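Local coordinates for protein cytochrome c' (Thermochromatium tepidum, PDB 3VRC) that carries a covalently attached heme c and probably transfers electrons in a purple photosynthetic bacterium, at residues G85-A88 / R89-G92; A120-A123 / C124-Y128; K74-L77 / F78-L81; S52-G55 / A56-G59. All coordinates share one frame; numbering follows the deposited sequence. Where two conformers were deposited one is given.

Contact 1 (G85-A88 / R89-G92). With HEC (heme c), chain L.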
loop_
_atom_site.group_PDB
_atom_site.type_symbol
_atom_site.label_atom_id
_atom_site.label_comp_id
_atom_site.label_asym_id
_atom_site.label_seq_id
_atom_site.Cartn_x
_atom_site.Cartn_y
_atom_site.Cartn_z
ATOM N N GLY B 85 -16.667 -0.903 10.181
ATOM C CA GLY B 85 -16.398 0.440 9.733
ATOM C C GLY B 85 -15.817 1.302 10.855
ATOM O O GLY B 85 -14.883 2.096 10.663
ATOM N N LYS B 86 -16.379 1.160 12.051
ATOM C CA LYS B 86 -15.890 1.909 13.199
ATOM C C LYS B 86 -14.447 1.483 13.519
ATOM O O LYS B 86 -13.566 2.343 13.790
ATOM C CB LYS B 86 -16.790 1.660 14.417
ATOM C CG LYS B 86 -16.444 2.523 15.623
ATOM C CD LYS B 86 -15.497 1.845 16.610
ATOM C CE LYS B 86 -15.106 2.808 17.742
ATOM N NZ LYS B 86 -14.178 2.136 18.709
ATOM N N LEU B 87 -14.170 0.180 13.500
ATOM C CA LEU B 87 -12.810 -0.306 13.760
ATOM C C LEU B 87 -11.836 0.178 12.682
ATOM O O LEU B 87 -10.659 0.472 12.997
ATOM C CB LEU B 87 -12.778 -1.811 13.879
ATOM C CG LEU B 87 -13.600 -2.404 15.059
ATOM C CD1 LEU B 87 -13.353 -3.869 15.171
ATOM C CD2 LEU B 87 -13.386 -1.682 16.374
ATOM N N ALA B 88 -12.308 0.296 11.440
ATOM C CA ALA B 88 -11.477 0.834 10.378
ATOM C C ALA B 88 -11.197 2.298 10.629
ATOM O O ALA B 88 -10.069 2.785 10.406
ATOM C CB ALA B 88 -12.129 0.598 9.026
ATOM N N ARG B 89 -12.204 3.045 11.095
ATOM C CA ARG B 89 -11.954 4.460 11.412
ATOM C C ARG B 89 -10.999 4.627 12.562
ATOM O O ARG B 89 -10.150 5.540 12.507
ATOM C CB ARG B 89 -13.283 5.151 11.693
ATOM C CG ARG B 89 -14.107 5.445 10.444
ATOM C CD ARG B 89 -15.341 6.335 10.663
ATOM N NE ARG B 89 -16.213 5.875 11.751
ATOM C CZ ARG B 89 -17.218 4.997 11.623
ATOM N NH1 ARG B 89 -17.497 4.410 10.453
ATOM N NH2 ARG B 89 -17.917 4.672 12.695
ATOM N N ASP B 90 -11.053 3.735 13.573
ATOM C CA ASP B 90 -10.091 3.810 14.629
ATOM C C ASP B 90 -8.684 3.599 14.082
ATOM O O ASP B 90 -7.757 4.309 14.497
ATOM C CB ASP B 90 -10.313 2.705 15.674
ATOM C CG ASP B 90 -11.540 2.901 16.590
ATOM O OD1 ASP B 90 -12.165 3.960 16.567
ATOM O OD2 ASP B 90 -11.821 1.863 17.303
ATOM N N LEU B 91 -8.505 2.663 13.152
ATOM C CA LEU B 91 -7.202 2.509 12.516
ATOM C C LEU B 91 -6.815 3.760 11.747
ATOM O O LEU B 91 -5.646 4.183 11.854
ATOM C CB LEU B 91 -7.161 1.302 11.579
ATOM C CG LEU B 91 -5.797 1.103 10.927
ATOM C CD1 LEU B 91 -4.790 0.629 11.933
ATOM C CD2 LEU B 91 -5.884 0.133 9.739
ATOM N N GLY B 92 -7.719 4.358 10.979
ATOM C CA GLY B 92 -7.347 5.516 10.200
ATOM C C GLY B 92 -6.791 6.632 11.073
ATOM O O GLY B 92 -5.795 7.277 10.750
HETATM FE FE HEC L . -5.917 -6.763 8.712
HETATM C CHA HEC L . -6.093 -9.582 6.717
HETATM C CHB HEC L . -2.486 -6.880 8.617
HETATM C CHC HEC L . -5.759 -3.698 10.187
HETATM C CHD HEC L . -9.321 -6.661 8.784
HETATM N NA HEC L . -4.524 -8.056 7.881
HETATM C C1A HEC L . -4.786 -9.136 7.099
HETATM C C2A HEC L . -3.586 -9.832 6.805
HETATM C C3A HEC L . -2.519 -9.078 7.367
HETATM C C4A HEC L . -3.184 -7.952 7.973
HETATM C CMA HEC L . -1.060 -9.303 7.280
HETATM C CAA HEC L . -3.490 -11.159 6.121
HETATM C CBA HEC L . -2.675 -11.190 4.920
HETATM C CGA HEC L . -3.306 -10.252 3.950
HETATM O O1A HEC L . -2.484 -9.537 3.274
HETATM O O2A HEC L . -4.521 -10.190 3.723
HETATM N NB HEC L . -4.396 -5.503 9.241
HETATM C C1B HEC L . -3.091 -5.722 9.158
HETATM C C2B HEC L . -2.303 -4.694 9.801
HETATM C C3B HEC L . -3.264 -3.767 10.210
HETATM C C4B HEC L . -4.559 -4.297 9.846
HETATM C CMB HEC L . -0.843 -4.622 9.938
HETATM C CAB HEC L . -3.106 -2.466 10.978
HETATM C CBB HEC L . -1.975 -1.591 10.606
HETATM N NC HEC L . -7.299 -5.411 9.367
HETATM C C1C HEC L . -7.057 -4.210 9.981
HETATM C C2C HEC L . -8.287 -3.563 10.432
HETATM C C3C HEC L . -9.302 -4.439 9.992
HETATM C C4C HEC L . -8.641 -5.568 9.364
HETATM C CMC HEC L . -8.315 -2.294 11.197
HETATM C CAC HEC L . -10.794 -4.332 10.186
HETATM C CBC HEC L . -11.326 -2.961 10.479
HETATM N ND HEC L . -7.401 -7.905 7.975
HETATM C C1D HEC L . -8.738 -7.713 8.076
HETATM C C2D HEC L . -9.508 -8.694 7.373
HETATM C C3D HEC L . -8.607 -9.492 6.717
HETATM C C4D HEC L . -7.291 -8.945 7.085
HETATM C CMD HEC L . -11.018 -8.805 7.364
HETATM C CAD HEC L . -8.834 -10.618 5.755
HETATM C CBD HEC L . -8.902 -10.068 4.304
HETATM C CGD HEC L . -9.270 -11.143 3.295
HETATM O O1D HEC L . -8.632 -12.234 3.358
HETATM O O2D HEC L . -10.194 -10.905 2.501
#
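Residues 85-92 are two turns of helix 81-103, a heme-lining helix of the cytochrome c' four-helix bundle, and Lys86 and Asp90 pair one turn apart on its outer side. Lys86 NZ donates to Asp90 OD2 at 2.8 Å in a salt bridge. Asp90 OD2 accepts the N-H on its syn lone pair. The Lys86 chain leaves with CG anti to the backbone N (chi1 -174°) and bends at chi2, which carries NZ along the helix to Asp90. An alanine in place of Asp90 would probably leave the Lys86 ammonium without this mate and its chain freer to turn. Arg89 bends at chi3 and folds back over the preceding turn. Its guanidinium lays one face there, with NH2 3.5 Å from Lys86 CA, and its chain crosses that of Lys86 at about a right angle. The i+4 to i backbone bonds continue through both turns, such as Arg89 N to Gly85 O at 2.9 Å and Gly92 N to Ala88 O at 2.9 Å. The inner side is apolar and meets the heme. Leu91 CD1 lies 3.7 Å from heme CAB, and its CD2 sits 3.7 Å from heme CMC. Ala88 N comes within 3.5 Å of heme CBC. Leu87 and Leu91 also pack on helix 107-128, touching Cys124 and Val117, so this helix flanks the heme beside the helix that binds it.

Contact 2 (A120-A123 / C124-Y128). With HEC (heme c), chain L.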
loop_
_atom_site.group_PDB
_atom_site.type_symbol
_atom_site.label_atom_id
_atom_site.label_comp_id
_atom_site.label_asym_id
_atom_site.label_seq_id
_atom_site.Cartn_x
_atom_site.Cartn_y
_atom_site.Cartn_z
ATOM N N ALA B 120 -5.279 -1.273 17.143
ATOM C CA ALA B 120 -6.394 -1.142 16.205
ATOM C C ALA B 120 -6.396 -2.296 15.180
ATOM O O ALA B 120 -7.460 -2.808 14.827
ATOM C CB ALA B 120 -6.389 0.222 15.530
ATOM N N CYS B 121 -5.237 -2.696 14.683
ATOM C CA CYS B 121 -5.197 -3.856 13.781
ATOM C C CYS B 121 -5.756 -5.083 14.527
ATOM O O CYS B 121 -6.590 -5.823 14.007
ATOM C CB CYS B 121 -3.775 -4.188 13.352
ATOM S SG CYS B 121 -2.674 -2.843 12.812
ATOM N N LYS B 122 -5.239 -5.298 15.733
ATOM C CA LYS B 122 -5.620 -6.500 16.483
ATOM C C LYS B 122 -7.080 -6.516 16.851
ATOM O O LYS B 122 -7.722 -7.576 16.831
ATOM C CB LYS B 122 -4.771 -6.548 17.765
ATOM C CG LYS B 122 -4.998 -7.824 18.597
ATOM C CD LYS B 122 -4.117 -7.810 19.847
ATOM C CE LYS B 122 -4.392 -9.015 20.721
ATOM N NZ LYS B 122 -3.570 -8.984 21.981
ATOM N N ALA B 123 -7.674 -5.373 17.175
ATOM C CA ALA B 123 -9.073 -5.311 17.601
ATOM C C ALA B 123 -9.947 -5.848 16.479
ATOM O O ALA B 123 -10.941 -6.586 16.716
ATOM C CB ALA B 123 -9.494 -3.877 17.997
ATOM N N CYS B 124 -9.640 -5.439 15.251
ATOM C CA CYS B 124 -10.425 -5.918 14.113
ATOM C C CYS B 124 -10.168 -7.393 13.825
ATOM O O CYS B 124 -11.124 -8.155 13.629
ATOM C CB CYS B 124 -10.197 -5.009 12.914
ATOM S SG CYS B 124 -11.296 -5.507 11.572
ATOM N N HIS B 125 -8.901 -7.807 13.841
ATOM C CA HIS B 125 -8.590 -9.157 13.568
ATOM C C HIS B 125 -9.284 -10.105 14.545
ATOM O O HIS B 125 -9.796 -11.170 14.140
ATOM C CB HIS B 125 -7.098 -9.406 13.636
ATOM C CG HIS B 125 -6.357 -8.696 12.521
ATOM N ND1 HIS B 125 -5.061 -8.376 12.561
ATOM C CD2 HIS B 125 -6.823 -8.232 11.296
ATOM C CE1 HIS B 125 -4.733 -7.750 11.415
ATOM N NE2 HIS B 125 -5.797 -7.668 10.638
ATOM N N GLN B 126 -9.273 -9.748 15.834
ATOM C CA GLN B 126 -9.819 -10.656 16.849
ATOM C C GLN B 126 -11.276 -10.967 16.533
ATOM O O GLN B 126 -11.725 -12.082 16.774
ATOM C CB GLN B 126 -9.662 -10.041 18.217
ATOM C CG GLN B 126 -8.235 -10.282 18.650
ATOM C CD GLN B 126 -7.969 -9.901 20.068
ATOM O OE1 GLN B 126 -8.423 -8.849 20.527
ATOM N NE2 GLN B 126 -7.224 -10.757 20.789
ATOM N N LYS B 127 -12.023 -9.981 16.077
ATOM C CA LYS B 127 -13.415 -10.201 15.783
ATOM C C LYS B 127 -13.662 -10.806 14.418
ATOM O O LYS B 127 -14.640 -11.561 14.259
ATOM C CB LYS B 127 -14.163 -8.872 15.868
ATOM C CG LYS B 127 -14.354 -8.337 17.280
ATOM C CD LYS B 127 -14.969 -6.946 17.228
ATOM C CE LYS B 127 -15.617 -6.499 18.528
ATOM N NZ LYS B 127 -16.030 -5.056 18.372
ATOM N N TYR B 128 -12.903 -10.349 13.396
ATOM C CA TYR B 128 -13.380 -10.471 12.037
ATOM C C TYR B 128 -12.447 -11.176 11.043
ATOM O O TYR B 128 -12.835 -11.360 9.889
ATOM C CB TYR B 128 -13.720 -9.096 11.500
ATOM C CG TYR B 128 -14.804 -8.375 12.281
ATOM C CD1 TYR B 128 -16.033 -9.013 12.519
ATOM C CD2 TYR B 128 -14.611 -7.108 12.820
ATOM C CE1 TYR B 128 -17.027 -8.401 13.268
ATOM C CE2 TYR B 128 -15.603 -6.488 13.530
ATOM C CZ TYR B 128 -16.835 -7.144 13.764
ATOM O OH TYR B 128 -17.829 -6.548 14.516
HETATM FE FE HEC L . -5.917 -6.763 8.712
HETATM C CHA HEC L . -6.093 -9.582 6.717
HETATM C CHB HEC L . -2.486 -6.880 8.617
HETATM C CHC HEC L . -5.759 -3.698 10.187
HETATM C CHD HEC L . -9.321 -6.661 8.784
HETATM N NA HEC L . -4.524 -8.056 7.881
HETATM C C1A HEC L . -4.786 -9.136 7.099
HETATM C C2A HEC L . -3.586 -9.832 6.805
HETATM C C3A HEC L . -2.519 -9.078 7.367
HETATM C C4A HEC L . -3.184 -7.952 7.973
HETATM C CMA HEC L . -1.060 -9.303 7.280
HETATM C CAA HEC L . -3.490 -11.159 6.121
HETATM C CBA HEC L . -2.675 -11.190 4.920
HETATM C CGA HEC L . -3.306 -10.252 3.950
HETATM O O1A HEC L . -2.484 -9.537 3.274
HETATM O O2A HEC L . -4.521 -10.190 3.723
HETATM N NB HEC L . -4.396 -5.503 9.241
HETATM C C1B HEC L . -3.091 -5.722 9.158
HETATM C C2B HEC L . -2.303 -4.694 9.801
HETATM C C3B HEC L . -3.264 -3.767 10.210
HETATM C C4B HEC L . -4.559 -4.297 9.846
HETATM C CMB HEC L . -0.843 -4.622 9.938
HETATM C CAB HEC L . -3.106 -2.466 10.978
HETATM C CBB HEC L . -1.975 -1.591 10.606
HETATM N NC HEC L . -7.299 -5.411 9.367
HETATM C C1C HEC L . -7.057 -4.210 9.981
HETATM C C2C HEC L . -8.287 -3.563 10.432
HETATM C C3C HEC L . -9.302 -4.439 9.992
HETATM C C4C HEC L . -8.641 -5.568 9.364
HETATM C CMC HEC L . -8.315 -2.294 11.197
HETATM C CAC HEC L . -10.794 -4.332 10.186
HETATM C CBC HEC L . -11.326 -2.961 10.479
HETATM N ND HEC L . -7.401 -7.905 7.975
HETATM C C1D HEC L . -8.738 -7.713 8.076
HETATM C C2D HEC L . -9.508 -8.694 7.373
HETATM C C3D HEC L . -8.607 -9.492 6.717
HETATM C C4D HEC L . -7.291 -8.945 7.085
HETATM C CMD HEC L . -11.018 -8.805 7.364
HETATM C CAD HEC L . -8.834 -10.618 5.755
HETATM C CBD HEC L . -8.902 -10.068 4.304
HETATM C CGD HEC L . -9.270 -11.143 3.295
HETATM O O1D HEC L . -8.632 -12.234 3.358
HETATM O O2D HEC L . -10.194 -10.905 2.501
#
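His125 stands one turn after Cys121 on helix 107-128, and the carbonyl of Cys121 faces its ring. The tight part of the contact is at the heme. Cys121 SG and Cys124 SG are each bonded covalently to the heme, at CAB and CAC, both 1.9 Å. His125 NE2 binds the iron at 2.1 Å. Cys121 O lies over one face of the imidazole, 3.2 Å from His125 CG, and also accepts the backbone bond from His125 N at 3.1 Å. The ring's rotation is thus bounded by the iron at NE2 and by this carbonyl over its face. His125 CG lies anti to its carbonyl carbon (chi1 -67°), which aims the ring at the heme. Tyr128 is buried too, and its hydroxyl is hydrogen-bonded to Asp83, tying the helix end to helix 81-103. The outer side is looser. Lys122 and Gln126 run past each other at a slant, with Lys122 CE 3.3 Å from Gln126 NE2, and both are exposed. Lys127, exposed as well, extends to the same Asp83 and forms a salt bridge with it. Two cysteines three residues apart followed directly by the iron-binding histidine form the CXXCH heme-attachment motif, placed near the C terminus as in class II cytochromes c.

Contact 3 (K74-L77 / F78-L81)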
loop_
_atom_site.group_PDB
_atom_site.type_symbol
_atom_site.label_atom_id
_atom_site.label_comp_id
_atom_site.label_asym_id
_atom_site.label_seq_id
_atom_site.Cartn_x
_atom_site.Cartn_y
_atom_site.Cartn_z
ATOM N N LYS B 74 -14.207 -13.283 8.120
ATOM C CA LYS B 74 -15.194 -14.195 8.735
ATOM C C LYS B 74 -16.593 -13.740 8.349
ATOM O O LYS B 74 -16.883 -12.577 8.104
ATOM C CB LYS B 74 -15.062 -14.105 10.243
ATOM C CG LYS B 74 -13.808 -14.787 10.776
ATOM C CD LYS B 74 -13.775 -14.888 12.320
ATOM C CE LYS B 74 -12.692 -15.811 12.791
ATOM N NZ LYS B 74 -12.780 -15.988 14.262
ATOM N N PRO B 75 -17.553 -14.693 8.406
ATOM C CA PRO B 75 -18.964 -14.281 8.240
ATOM C C PRO B 75 -19.396 -13.147 9.205
ATOM O O PRO B 75 -20.204 -12.296 8.826
ATOM C CB PRO B 75 -19.748 -15.570 8.447
ATOM C CG PRO B 75 -18.776 -16.643 8.773
ATOM C CD PRO B 75 -17.372 -16.136 8.616
ATOM N N GLU B 76 -18.817 -13.177 10.411
ATOM C CA GLU B 76 -19.165 -12.132 11.381
ATOM C C GLU B 76 -18.913 -10.742 10.805
ATOM O O GLU B 76 -19.586 -9.773 11.185
ATOM C CB GLU B 76 -18.395 -12.293 12.676
ATOM C CG GLU B 76 -18.893 -13.448 13.551
ATOM C CD GLU B 76 -18.201 -14.808 13.335
ATOM O OE1 GLU B 76 -17.702 -15.106 12.207
ATOM O OE2 GLU B 76 -18.172 -15.625 14.338
ATOM N N LEU B 77 -17.898 -10.570 9.956
ATOM C CA LEU B 77 -17.561 -9.252 9.448
ATOM C C LEU B 77 -18.796 -8.692 8.661
ATOM O O LEU B 77 -19.241 -7.559 8.871
ATOM C CB LEU B 77 -16.367 -9.363 8.489
ATOM C CG LEU B 77 -15.810 -8.040 7.971
ATOM C CD1 LEU B 77 -14.383 -8.186 7.580
ATOM C CD2 LEU B 77 -16.587 -7.550 6.785
ATOM N N PHE B 78 -19.366 -9.532 7.772
ATOM C CA PHE B 78 -20.440 -9.100 6.909
ATOM C C PHE B 78 -21.758 -8.928 7.671
ATOM O O PHE B 78 -22.636 -8.206 7.205
ATOM C CB PHE B 78 -20.587 -10.065 5.764
ATOM C CG PHE B 78 -19.298 -10.144 4.961
ATOM C CD1 PHE B 78 -19.052 -9.211 3.957
ATOM C CD2 PHE B 78 -18.314 -11.110 5.272
ATOM C CE1 PHE B 78 -17.839 -9.204 3.230
ATOM C CE2 PHE B 78 -17.105 -11.108 4.576
ATOM C CZ PHE B 78 -16.883 -10.175 3.514
ATOM N N GLN B 79 -21.845 -9.501 8.865
ATOM C CA GLN B 79 -22.997 -9.352 9.760
ATOM C C GLN B 79 -22.907 -8.084 10.612
ATOM O O GLN B 79 -23.865 -7.775 11.323
ATOM C CB GLN B 79 -23.119 -10.551 10.694
ATOM C CG GLN B 79 -23.314 -11.912 10.058
ATOM C CD GLN B 79 -22.872 -13.044 11.033
ATOM O OE1 GLN B 79 -22.828 -12.905 12.269
ATOM N NE2 GLN B 79 -22.484 -14.120 10.464
ATOM N N ASN B 80 -21.764 -7.415 10.588
ATOM C CA ASN B 80 -21.524 -6.301 11.488
ATOM C C ASN B 80 -20.768 -5.192 10.754
ATOM O O ASN B 80 -19.792 -4.634 11.286
ATOM C CB ASN B 80 -20.696 -6.720 12.698
ATOM C CG ASN B 80 -21.427 -7.675 13.585
ATOM O OD1 ASN B 80 -22.267 -7.266 14.417
ATOM N ND2 ASN B 80 -21.195 -8.966 13.370
ATOM N N LEU B 81 -21.266 -4.809 9.578
ATOM C CA LEU B 81 -20.472 -3.918 8.726
ATOM C C LEU B 81 -20.269 -2.564 9.381
ATOM O O LEU B 81 -19.244 -1.917 9.183
ATOM C CB LEU B 81 -21.102 -3.757 7.333
ATOM C CG LEU B 81 -20.879 -4.961 6.409
ATOM C CD1 LEU B 81 -21.811 -4.859 5.196
ATOM C CD2 LEU B 81 -19.405 -5.122 6.027
#
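Leu77 and Phe78 meet in a short, weakly bonded helical turn, about 75-78, that leads through a short link into helix 81-103 of the cytochrome c' bundle. The apolar contacts centre on Leu77. Its CD2 methyl sits over the middle of the Phe78 ring face, 3.9 Å from the centroid and 3° off the ring normal, in a CH-pi contact. The same methyl also touches Leu81 CD2, at 3.8 Å, in a direction roughly perpendicular to the ring contact. Leu77 CG is anti to the backbone N (chi1 -175°), while Phe78 CG is anti to its carbonyl carbon, and this brings the methyl over the ring. With an alanine for Phe78, the Leu77 methyl would probably lose the surface it rests on and be freer to turn. The ring also packs on Thr62 and Asp63 of a loop. Leu77 reaches the heme and Tyr58 as well. Glu76 and Gln79 lie alongside each other in loose van der Waals contact, with Glu76 CG 4.2 Å from Gln79 OE1.

The polar contacts are mostly backbone bonds. Gln79 N donates to Pro75 O at 3.2 Å, and Asn80 N to Leu77 O at 3.1 Å. Asn80, at the N-cap position of the next helix, turns its amide back instead: ND2 donates to Glu76 O at 2.8 Å, with an N-H...O angle of 167°, on a lone pair of that carbonyl.

Contact 4 (S52-G55 / A56-G59)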
loop_
_atom_site.group_PDB
_atom_site.type_symbol
_atom_site.label_atom_id
_atom_site.label_comp_id
_atom_site.label_asym_id
_atom_site.label_seq_id
_atom_site.Cartn_x
_atom_site.Cartn_y
_atom_site.Cartn_z
ATOM N N SER B 52 -7.511 4.955 2.896
ATOM C CA SER B 52 -7.708 4.843 1.460
ATOM C C SER B 52 -9.069 4.390 1.077
ATOM O O SER B 52 -9.293 4.271 -0.125
ATOM C CB SER B 52 -6.637 3.881 0.862
ATOM O OG SER B 52 -6.807 2.557 1.278
ATOM N N GLY B 53 -9.967 4.135 2.033
ATOM C CA GLY B 53 -11.331 3.774 1.659
ATOM C C GLY B 53 -11.459 2.286 1.363
ATOM O O GLY B 53 -12.251 1.893 0.461
ATOM N N MET B 54 -10.788 1.418 2.108
ATOM C CA MET B 54 -10.837 -0.033 1.908
ATOM C C MET B 54 -12.218 -0.643 2.130
ATOM O O MET B 54 -12.457 -1.764 1.705
ATOM C CB MET B 54 -9.811 -0.697 2.792
ATOM C CG MET B 54 -8.380 -0.397 2.305
ATOM S SD MET B 54 -7.118 -1.129 3.328
ATOM C CE MET B 54 -7.502 -2.869 3.132
ATOM N N GLY B 55 -13.109 0.088 2.808
ATOM C CA GLY B 55 -14.496 -0.442 2.954
ATOM C C GLY B 55 -15.168 -0.703 1.586
ATOM O O GLY B 55 -16.049 -1.550 1.434
ATOM N N ALA B 56 -14.733 -0.024 0.549
ATOM C CA ALA B 56 -15.232 -0.222 -0.806
ATOM C C ALA B 56 -14.860 -1.607 -1.364
ATOM O O ALA B 56 -15.391 -2.010 -2.396
ATOM C CB ALA B 56 -14.727 0.863 -1.737
ATOM N N LEU B 57 -13.971 -2.313 -0.702
ATOM C CA LEU B 57 -13.499 -3.625 -1.127
ATOM C C LEU B 57 -14.220 -4.801 -0.431
ATOM O O LEU B 57 -13.785 -5.952 -0.522
ATOM C CB LEU B 57 -11.988 -3.714 -0.913
ATOM C CG LEU B 57 -11.175 -2.632 -1.614
ATOM C CD1 LEU B 57 -9.721 -2.626 -1.169
ATOM C CD2 LEU B 57 -11.245 -2.793 -3.124
ATOM N N TYR B 58 -15.320 -4.458 0.286
ATOM C CA TYR B 58 -16.105 -5.446 1.013
ATOM C C TYR B 58 -17.524 -5.581 0.442
ATOM O O TYR B 58 -18.508 -5.655 1.184
ATOM C CB TYR B 58 -16.118 -5.233 2.541
ATOM C CG TYR B 58 -14.805 -5.550 3.192
ATOM C CD1 TYR B 58 -14.568 -6.817 3.662
ATOM C CD2 TYR B 58 -13.761 -4.575 3.223
ATOM C CE1 TYR B 58 -13.402 -7.140 4.215
ATOM C CE2 TYR B 58 -12.544 -4.900 3.806
ATOM C CZ TYR B 58 -12.378 -6.171 4.323
ATOM O OH TYR B 58 -11.205 -6.610 4.857
ATOM N N GLY B 59 -17.626 -5.600 -0.896
ATOM C CA GLY B 59 -18.917 -5.629 -1.568
ATOM C C GLY B 59 -19.530 -6.987 -1.515
ATOM O O GLY B 59 -18.966 -7.978 -1.078
#
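Residues 53-58 wind through successive i+3 to i turns, 3-10-like at Met54 to Ala56, closed by bonds from Ala56 N to Gly53 O, from Leu57 N to Met54 O at 2.9 Å and from Tyr58 N to Gly55 O, each donor standing above the carbonyl plane. At Gly53, where phi is 84°, a CB would jam against the preceding carbonyl oxygen, so the bend itself calls for glycine.

Met54 and Leu57 make the apolar side-chain contact. In one of the two conformers of Met54, its CG lies 4.3 Å from Leu57 CD1, a loose touch. Leu57 CB sits closer to the backbone, 3.3 Å from Met54 O. Tyr58 sets its ring edge toward the carbonyls of the turn, with CD2 3.5 Å from Met54 O. Its CG lies anti to its carbonyl carbon (chi1 -71°), which swings the ring back beside Met54. The Tyr58 hydroxyl is hydrogen-bonded to that of Tyr16 on helix 5-31, and the ring also touches the heme and Phe78. Leu57 packs on Trp21 of the second subunit. Met54 meets Phe18 of that subunit, a less certain contact given its two conformers.

Met54 O thus has two neighbours, a bonded N-H and the ring edge of Tyr58, whose C-H probably interacts weakly and favourably with the carbonyl. The backbone bonds fix the turn, and the side chains, with Leu57 O bonded to Arg12, link it outward. Tyr58 joins the heme pocket, while Leu57 serves the subunit interface.

Overall arrangement
From the N terminus, contact 4 comes first, winding the loop after helix 36-50. Contact 3 follows, in the short helical turn 75-78 and the link that enters helix 81-103. Contact 1 lies just beyond on that helix, and contact 2 near the end of helix 107-128. Each is local and closes a turn or two, and all four stand in series without nesting or crossing. The ties are spatial. Leu77 and Phe78 join contact 3 to Tyr58 of contact 4. Tyr128 ties contact 2 to contact 3. Leu87 and Leu91 pack contact 1 against contact 2. All four contacts have residues touching the heme, so loop, turn and two helices meet around it.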